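Local coordinates for protein ketosynthase (Streptomyces sp. MSC090213JE08, PDB 6KXD) that pairs with a second ketosynthase chain in the ishigamide ketosynthase/chain length factor and probably helps condense and set the length of the polyketide chain, at residues S26-Y31 against A91-D96; V116-T121 against E231-F236; E286-V291 against E345-S350. One frame throughout, in Å; residues are numbered along the deposited sequence.

Contact 1 (S26-Y31 against A91-D96); sequences SAVSPY and ALVASD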
loop_
_atom_site.group_PDB
_atom_site.type_symbol
_atom_site.label_atom_id
_atom_site.label_comp_id
_atom_site.label_asym_id
_atom_site.label_seq_id
_atom_site.Cartn_x
_atom_site.Cartn_y
_atom_site.Cartn_z
ATOM N N SER B 26 18.016 4.673 -10.416
ATOM C CA SER B 26 18.894 3.739 -9.898
ATOM C C SER B 26 18.254 2.374 -10.021
ATOM O O SER B 26 17.031 2.267 -10.131
ATOM C CB SER B 26 19.222 4.052 -8.472
ATOM O OG SER B 26 20.343 3.271 -8.080
ATOM N N ALA B 27 19.091 1.363 -9.985
ATOM C CA ALA B 27 18.631 0.014 -10.068
ATOM C C ALA B 27 19.646 -0.922 -9.441
ATOM O O ALA B 27 20.852 -0.747 -9.532
ATOM C CB ALA B 27 18.378 -0.397 -11.491
ATOM N N VAL B 28 19.102 -1.951 -8.814
ATOM C CA VAL B 28 19.839 -3.064 -8.395
ATOM C C VAL B 28 19.058 -4.211 -9.004
ATOM O O VAL B 28 17.855 -4.302 -8.814
ATOM C CB VAL B 28 19.901 -3.192 -6.861
ATOM C CG1 VAL B 28 20.630 -4.455 -6.453
ATOM C CG2 VAL B 28 20.514 -1.965 -6.203
ATOM N N SER B 29 19.723 -4.992 -9.818
ATOM C CA SER B 29 18.997 -5.839 -10.708
ATOM C C SER B 29 19.809 -7.086 -11.031
ATOM O O SER B 29 20.963 -7.214 -10.625
ATOM C CB SER B 29 18.694 -5.061 -11.968
ATOM O OG SER B 29 19.859 -5.027 -12.773
ATOM N N PRO B 30 19.237 -8.050 -11.786
ATOM C CA PRO B 30 20.011 -9.221 -12.184
ATOM C C PRO B 30 21.220 -8.887 -13.072
ATOM O O PRO B 30 22.048 -9.747 -13.222
ATOM C CB PRO B 30 18.996 -10.100 -12.929
ATOM C CG PRO B 30 17.660 -9.639 -12.353
ATOM C CD PRO B 30 17.820 -8.153 -12.166
ATOM N N TYR B 31 21.317 -7.636 -13.556
ATOM C CA TYR B 31 22.480 -7.120 -14.243
ATOM C C TYR B 31 23.594 -6.727 -13.287
ATOM O O TYR B 31 24.709 -6.634 -13.727
ATOM C CB TYR B 31 22.128 -5.909 -15.089
ATOM C CG TYR B 31 21.324 -6.294 -16.300
ATOM C CD1 TYR B 31 21.731 -7.372 -17.071
ATOM C CD2 TYR B 31 20.202 -5.593 -16.695
ATOM C CE1 TYR B 31 21.026 -7.759 -18.191
ATOM C CE2 TYR B 31 19.490 -5.960 -17.830
ATOM C CZ TYR B 31 19.905 -7.054 -18.577
ATOM O OH TYR B 31 19.248 -7.494 -19.696
ATOM N N ALA B 91 16.166 -2.239 -1.778
ATOM C CA ALA B 91 15.617 -0.903 -1.802
ATOM C C ALA B 91 16.667 0.070 -1.287
ATOM O O ALA B 91 16.836 1.175 -1.848
ATOM C CB ALA B 91 14.374 -0.787 -0.976
ATOM N N LEU B 92 17.361 -0.334 -0.212
ATOM C CA LEU B 92 18.321 0.627 0.423
ATOM C C LEU B 92 19.493 0.875 -0.517
ATOM O O LEU B 92 19.898 2.030 -0.660
ATOM C CB LEU B 92 18.821 0.129 1.773
ATOM C CG LEU B 92 17.758 0.063 2.864
ATOM C CD1 LEU B 92 18.349 -0.388 4.196
ATOM C CD2 LEU B 92 17.037 1.370 3.027
ATOM N N VAL B 93 19.998 -0.195 -1.115
ATOM C CA VAL B 93 21.118 -0.067 -2.015
ATOM C C VAL B 93 20.666 0.766 -3.210
ATOM O O VAL B 93 21.344 1.670 -3.623
ATOM C CB VAL B 93 21.701 -1.411 -2.448
ATOM C CG1 VAL B 93 22.787 -1.184 -3.509
ATOM C CG2 VAL B 93 22.278 -2.161 -1.264
ATOM N N ALA B 94 19.438 0.548 -3.661
ATOM C CA ALA B 94 18.985 1.331 -4.775
ATOM C C ALA B 94 18.879 2.807 -4.379
ATOM O O ALA B 94 19.163 3.699 -5.194
ATOM C CB ALA B 94 17.677 0.803 -5.301
ATOM N N SER B 95 18.428 3.075 -3.137
ATOM C CA SER B 95 18.227 4.438 -2.674
ATOM C C SER B 95 19.554 5.190 -2.682
ATOM O O SER B 95 19.541 6.364 -2.948
ATOM C CB SER B 95 17.546 4.547 -1.331
ATOM O OG SER B 95 18.345 4.113 -0.260
ATOM N N ASP B 96 20.611 4.508 -2.269
ATOM C CA ASP B 96 21.949 5.077 -2.257
ATOM C C ASP B 96 22.397 5.448 -3.673
ATOM O O ASP B 96 22.953 6.533 -3.871
ATOM C CB ASP B 96 22.949 4.100 -1.661
ATOM C CG ASP B 96 22.929 4.079 -0.142
ATOM O OD1 ASP B 96 22.013 4.691 0.445
ATOM O OD2 ASP B 96 23.812 3.405 0.419
#
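Val28 and Ser26 meet Ala94 and Val93 where helix 86-99 lies against the sheet of the beta-ketoacyl synthase N-terminal region, a helix-on-sheet layer of the thiolase fold. Strand 26-29 and helix 91-96 run at 144° to each other, with axes 7.0 Å apart at closest approach. The packed part rests on one methyl: Val28 CG2, the branch anti to its own carbonyl carbon, projects into the helix surface. It lies 3.6 Å from CG1 of Val93, whose side chain crosses it at about a right angle, and the same CG2 sits 4.1 Å from Ala94 CB. Strand 229-240 shares this apolar layer, for Cys233 and Leu235 also touch Ala94. All four residues of the contact are buried.

Away from this packing the surroundings differ. After Val28 the chain bends away from the helix through an ST turn, in which Ser29 OG accepts a hydrogen bond from Tyr31 N (3.1 Å), and Tyr31 is partly exposed. On the helix, the partly exposed Asp96 carries its carboxylate away from the strand to a salt bridge with Arg164, and Ser95 turns its side chain away from the strand, to a hydrogen bond with His165 of helix 156-165. The one polar link across the contact is made two residues before Val28: Ser26 OG, swung anti to its backbone N (chi1 -167°), donates to Ala94 O at 3.1 Å, approaching in the carbonyl plane on a lone pair.

Contact 2 (V116-T121 against E231-F236); sequences VVLGIT and EGCGLF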
loop_
_atom_site.group_PDB
_atom_site.type_symbol
_atom_site.label_atom_id
_atom_site.label_comp_id
_atom_site.label_asym_id
_atom_site.label_seq_id
_atom_site.Cartn_x
_atom_site.Cartn_y
_atom_site.Cartn_z
ATOM N N VAL B 116 8.469 9.369 -0.585
ATOM C CA VAL B 116 8.942 8.070 -0.946
ATOM C C VAL B 116 7.718 7.222 -1.232
ATOM O O VAL B 116 6.832 7.200 -0.366
ATOM C CB VAL B 116 9.736 7.389 0.191
ATOM C CG1 VAL B 116 10.065 5.944 -0.172
ATOM C CG2 VAL B 116 11.002 8.165 0.522
ATOM N N VAL B 117 7.673 6.583 -2.411
ATOM C CA VAL B 117 6.633 5.561 -2.626
ATOM C C VAL B 117 7.261 4.359 -3.332
ATOM O O VAL B 117 7.888 4.503 -4.382
ATOM C CB VAL B 117 5.401 6.100 -3.364
ATOM C CG1 VAL B 117 5.717 6.732 -4.703
ATOM C CG2 VAL B 117 4.353 5.000 -3.510
ATOM N N LEU B 118 7.104 3.158 -2.723
ATOM C CA LEU B 118 7.647 1.948 -3.210
ATOM C C LEU B 118 6.517 0.963 -3.527
ATOM O O LEU B 118 5.644 0.788 -2.709
ATOM C CB LEU B 118 8.566 1.338 -2.168
ATOM C CG LEU B 118 9.416 0.165 -2.644
ATOM C CD1 LEU B 118 10.454 0.574 -3.691
ATOM C CD2 LEU B 118 10.125 -0.502 -1.466
ATOM N N GLY B 119 6.550 0.380 -4.719
ATOM C CA GLY B 119 5.631 -0.724 -5.062
ATOM C C GLY B 119 6.235 -2.093 -4.731
ATOM O O GLY B 119 7.447 -2.379 -4.884
ATOM N N ILE B 120 5.358 -2.994 -4.285
ATOM C CA ILE B 120 5.738 -4.340 -3.882
ATOM C C ILE B 120 4.656 -5.283 -4.404
ATOM O O ILE B 120 3.657 -4.811 -4.916
ATOM C CB ILE B 120 5.841 -4.465 -2.353
ATOM C CG1 ILE B 120 4.517 -4.128 -1.668
ATOM C CG2 ILE B 120 6.994 -3.619 -1.844
ATOM C CD1 ILE B 120 4.448 -4.438 -0.162
ATOM N N THR B 121 4.913 -6.583 -4.249
ATOM C CA THR B 121 3.920 -7.640 -4.479
ATOM C C THR B 121 3.307 -7.988 -3.125
ATOM O O THR B 121 2.121 -7.747 -2.827
ATOM C CB THR B 121 4.549 -8.846 -5.173
ATOM O OG1 THR B 121 5.133 -8.490 -6.419
ATOM C CG2 THR B 121 3.544 -9.945 -5.427
ATOM N N GLU B 231 14.798 -10.478 -9.574
ATOM C CA GLU B 231 14.603 -9.689 -8.413
ATOM C C GLU B 231 15.287 -8.346 -8.627
ATOM O O GLU B 231 16.174 -8.189 -9.481
ATOM C CB GLU B 231 15.188 -10.390 -7.187
ATOM C CG GLU B 231 16.677 -10.596 -7.305
ATOM C CD GLU B 231 17.415 -10.958 -6.016
ATOM O OE1 GLU B 231 16.782 -10.951 -4.961
ATOM O OE2 GLU B 231 18.626 -11.252 -6.087
ATOM N N GLY B 232 14.996 -7.446 -7.709
ATOM C CA GLY B 232 15.758 -6.314 -7.546
ATOM C C GLY B 232 14.898 -5.118 -7.218
ATOM O O GLY B 232 13.764 -5.234 -6.755
ATOM N N CYS B 233 15.442 -3.939 -7.488
ATOM C CA CYS B 233 14.743 -2.701 -7.213
ATOM C C CYS B 233 15.153 -1.646 -8.236
ATOM O O CYS B 233 16.320 -1.474 -8.538
ATOM C CB CYS B 233 15.066 -2.177 -5.815
ATOM S SG CYS B 233 14.378 -0.546 -5.406
ATOM N N GLY B 234 14.164 -0.926 -8.750
ATOM C CA GLY B 234 14.377 0.243 -9.545
ATOM C C GLY B 234 13.735 1.418 -8.880
ATOM O O GLY B 234 12.612 1.271 -8.343
ATOM N N LEU B 235 14.439 2.568 -8.865
ATOM C CA LEU B 235 13.974 3.786 -8.268
ATOM C C LEU B 235 14.264 4.982 -9.172
ATOM O O LEU B 235 15.284 4.966 -9.897
ATOM C CB LEU B 235 14.700 4.083 -6.957
ATOM C CG LEU B 235 14.512 3.105 -5.807
ATOM C CD1 LEU B 235 15.383 3.557 -4.646
ATOM C CD2 LEU B 235 13.046 3.040 -5.376
ATOM N N PHE B 236 13.348 5.939 -9.106
ATOM C CA PHE B 236 13.371 7.175 -9.855
ATOM C C PHE B 236 13.272 8.357 -8.922
ATOM O O PHE B 236 12.527 8.328 -7.925
ATOM C CB PHE B 236 12.211 7.229 -10.842
ATOM C CG PHE B 236 12.199 5.974 -11.632
ATOM C CD1 PHE B 236 13.151 5.779 -12.637
ATOM C CD2 PHE B 236 11.327 4.961 -11.300
ATOM C CE1 PHE B 236 13.172 4.592 -13.344
ATOM C CE2 PHE B 236 11.400 3.744 -11.956
ATOM C CZ PHE B 236 12.328 3.570 -12.975
#
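Leu118 meets Leu235 and Cys233 through a single methyl, CD1, in a wholly apolar contact without hydrogen bonds across it. The two strands are not paired directly: strand 199-206 hydrogen-bonds to both and runs between them, and the 8.3 Å between the CA atoms of Leu118 and Leu235 is too long for directly paired strands. The side chains therefore reach over the middle strand to touch.

Their conformations explain how. Leu118 has CG anti to the backbone N (chi1 -169°), and its chi2 of 66° bends CD1 off the extended line of the side chain while CD2 continues outward from CA. Leu235 chooses another rotamer, with CG anti to the carbonyl carbon (chi1 -64°) and CD1 extended. Here too the bent methyl does the touching: Leu235 CD2 stands 4.0 Å from Leu118 CD1, the two side chains meeting at a slant. Cys233, two residues earlier along the same strand, adds its sulfur more loosely, SG lying 4.4 Å from Leu118 CD1.

Helix 86-99 packs on the Leu235 side, through Leu98. Beyond Gly119 the chain leaves the strand for the subunit interface, where Ile120 and Thr121 pack on Thr167 and Asn144 of the partner ketosynthase chain. Side chains bridging next-but-one strands beneath a helix in this way form the apolar layer between sheet and helices in the N-terminal half of a thiolase fold.

Contact 3 (E286-V291 against E345-S350); sequences EVWAAV and EADADS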
loop_
_atom_site.group_PDB
_atom_site.type_symbol
_atom_site.label_atom_id
_atom_site.label_comp_id
_atom_site.label_asym_id
_atom_site.label_seq_id
_atom_site.Cartn_x
_atom_site.Cartn_y
_atom_site.Cartn_z
ATOM N N GLU B 286 3.701 7.648 -32.756
ATOM C CA GLU B 286 4.827 8.422 -32.226
ATOM C C GLU B 286 5.670 7.590 -31.247
ATOM O O GLU B 286 6.771 7.995 -30.860
ATOM C CB GLU B 286 4.321 9.627 -31.448
ATOM C CG GLU B 286 3.635 10.682 -32.291
ATOM C CD GLU B 286 3.261 11.847 -31.396
ATOM O OE1 GLU B 286 2.067 12.221 -31.369
ATOM O OE2 GLU B 286 4.173 12.343 -30.689
ATOM N N VAL B 287 5.168 6.427 -30.830
ATOM C CA VAL B 287 5.889 5.639 -29.836
ATOM C C VAL B 287 7.179 5.126 -30.441
ATOM O O VAL B 287 7.188 4.450 -31.463
ATOM C CB VAL B 287 5.050 4.470 -29.285
ATOM C CG1 VAL B 287 5.884 3.641 -28.321
ATOM C CG2 VAL B 287 3.777 4.983 -28.656
ATOM N N TRP B 288 8.289 5.453 -29.768
ATOM C CA TRP B 288 9.610 5.145 -30.226
ATOM C C TRP B 288 10.149 3.921 -29.499
ATOM O O TRP B 288 10.931 3.143 -30.068
ATOM C CB TRP B 288 10.488 6.391 -30.035
ATOM C CG TRP B 288 11.952 6.232 -30.311
ATOM C CD1 TRP B 288 12.596 6.352 -31.513
ATOM C CD2 TRP B 288 12.967 5.964 -29.336
ATOM N NE1 TRP B 288 13.941 6.154 -31.344
ATOM C CE2 TRP B 288 14.196 5.905 -30.025
ATOM C CE3 TRP B 288 12.944 5.759 -27.946
ATOM C CZ2 TRP B 288 15.396 5.665 -29.364
ATOM C CZ3 TRP B 288 14.132 5.495 -27.301
ATOM C CH2 TRP B 288 15.336 5.455 -28.006
ATOM N N ALA B 289 9.725 3.761 -28.239
ATOM C CA ALA B 289 10.088 2.585 -27.455
ATOM C C ALA B 289 8.866 2.132 -26.667
ATOM O O ALA B 289 8.189 2.962 -26.040
ATOM C CB ALA B 289 11.250 2.888 -26.524
ATOM N N ALA B 290 8.544 0.849 -26.807
ATOM C CA ALA B 290 7.468 0.241 -26.074
ATOM C C ALA B 290 8.014 -0.986 -25.353
ATOM O O ALA B 290 8.590 -1.874 -25.968
ATOM C CB ALA B 290 6.349 -0.146 -26.997
ATOM N N VAL B 291 7.798 -1.023 -24.033
ATOM C CA VAL B 291 8.388 -2.015 -23.174
ATOM C C VAL B 291 7.280 -2.668 -22.371
ATOM O O VAL B 291 6.802 -2.125 -21.392
ATOM C CB VAL B 291 9.476 -1.432 -22.262
ATOM C CG1 VAL B 291 10.106 -2.543 -21.476
ATOM C CG2 VAL B 291 10.540 -0.677 -23.060
ATOM N N GLU B 345 19.616 7.044 -22.776
ATOM C CA GLU B 345 20.814 7.730 -22.345
ATOM C C GLU B 345 21.929 7.419 -23.366
ATOM O O GLU B 345 22.049 6.280 -23.878
ATOM C CB GLU B 345 21.235 7.301 -20.926
ATOM C CG GLU B 345 22.620 7.771 -20.477
ATOM C CD GLU B 345 23.419 6.713 -19.705
ATOM O OE1 GLU B 345 22.900 6.218 -18.667
ATOM O OE2 GLU B 345 24.533 6.323 -20.178
ATOM N N ALA B 346 22.686 8.473 -23.696
ATOM C CA ALA B 346 23.937 8.396 -24.506
ATOM C C ALA B 346 23.564 7.998 -25.942
ATOM O O ALA B 346 24.280 7.247 -26.620
ATOM C CB ALA B 346 24.926 7.450 -23.849
ATOM N N ASP B 347 22.390 8.488 -26.375
ATOM C CA ASP B 347 21.880 8.230 -27.714
ATOM C C ASP B 347 20.930 9.365 -28.087
ATOM O O ASP B 347 19.726 9.276 -27.846
ATOM C CB ASP B 347 21.186 6.875 -27.837
ATOM C CG ASP B 347 20.748 6.601 -29.273
ATOM O OD1 ASP B 347 21.338 7.222 -30.211
ATOM O OD2 ASP B 347 19.806 5.819 -29.455
ATOM N N ALA B 348 21.508 10.406 -28.691
ATOM C CA ALA B 348 20.827 11.637 -29.077
ATOM C C ALA B 348 19.534 11.342 -29.863
ATOM O O ALA B 348 18.628 12.163 -29.848
ATOM C CB ALA B 348 21.778 12.510 -29.867
ATOM N N ASP B 349 19.442 10.172 -30.509
ATOM C CA ASP B 349 18.251 9.774 -31.306
ATOM C C ASP B 349 16.997 9.725 -30.409
ATOM O O ASP B 349 15.876 9.860 -30.897
ATOM C CB ASP B 349 18.440 8.414 -31.995
ATOM C CG ASP B 349 19.312 8.385 -33.259
ATOM O OD1 ASP B 349 19.837 9.443 -33.677
ATOM O OD2 ASP B 349 19.475 7.288 -33.824
ATOM N N SER B 350 17.189 9.512 -29.096
ATOM C CA SER B 350 16.081 9.327 -28.173
ATOM C C SER B 350 15.434 10.657 -27.773
ATOM O O SER B 350 14.339 10.646 -27.247
ATOM C CB SER B 350 16.530 8.587 -26.937
ATOM O OG SER B 350 17.498 9.332 -26.204
#
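Trp288 and Ser350 carry most of this contact, with Asp349 adding a smaller share at its margin. The indole is directed at the turn 347-350 by a side chain with CG anti to the backbone N (chi1 173°), and it meets Ser350 with its six-membered ring. Ser350 CA stands over one face, 4.1 Å from the ring centroid and 21° off the normal, in a CH-pi contact offset toward the rim. The closest approach belongs to the neighbouring methylene, Ser350 CB, at 3.5 Å from Trp288 CH2.

While carbon faces the ring, the backbone N and the hydroxyl of Ser350 are bonded on its own side. Its N donates to Asp347 O at 2.8 Å, closing the short 3-10 turn, and its hydroxyl is hydrogen-bonded to Ala344 O at the end of helix 332-344. The aspartates contribute more distantly. Asp347 OD2 lies near the ring plane at its edge, 4.4 Å from Trp288 CZ2, while Asp349 O approaches obliquely and stays 4.2 Å from Trp288 NE1, too far for a hydrogen bond.

Arg318 makes a cation-pi contact with the same indole and donates to Trp288 O, and a bound phosphate, probably from the crystallisation liquor, lies about 4 Å from the Trp288 side chain. Without the indole, as with an alanine here, Ser350 would probably face a gap and Arg318 would lose its aromatic partner. Across these two segments the attraction is probably mainly van der Waals and CH-pi, with the Asp347 carboxylate at the ring edge and no hydrogen bond joining them.

From the N terminus, contact 1 closes first, bringing helix 86-99 back onto strand 20-29 after 59 intervening residues. Contact 2 follows: strand 114-119, the next strand after that helix, meets strand 229-240 across a loop of 109 residues. Contact 3 closes a third loop of 53 residues between 286-291 and 345-350. The three are in series, none nesting or crossing. Contacts 1 and 2 nevertheless merge in space, since strands 20-29 and 229-240 are antiparallel neighbours, with Val28 O probably hydrogen-bonded to Cys233 N at 2.8 Å. Contact 3 lies apart, its centre about 23 Å from each of theirs, and ties strand 287-291 to the turn between helix 332-344 and strand 354-360.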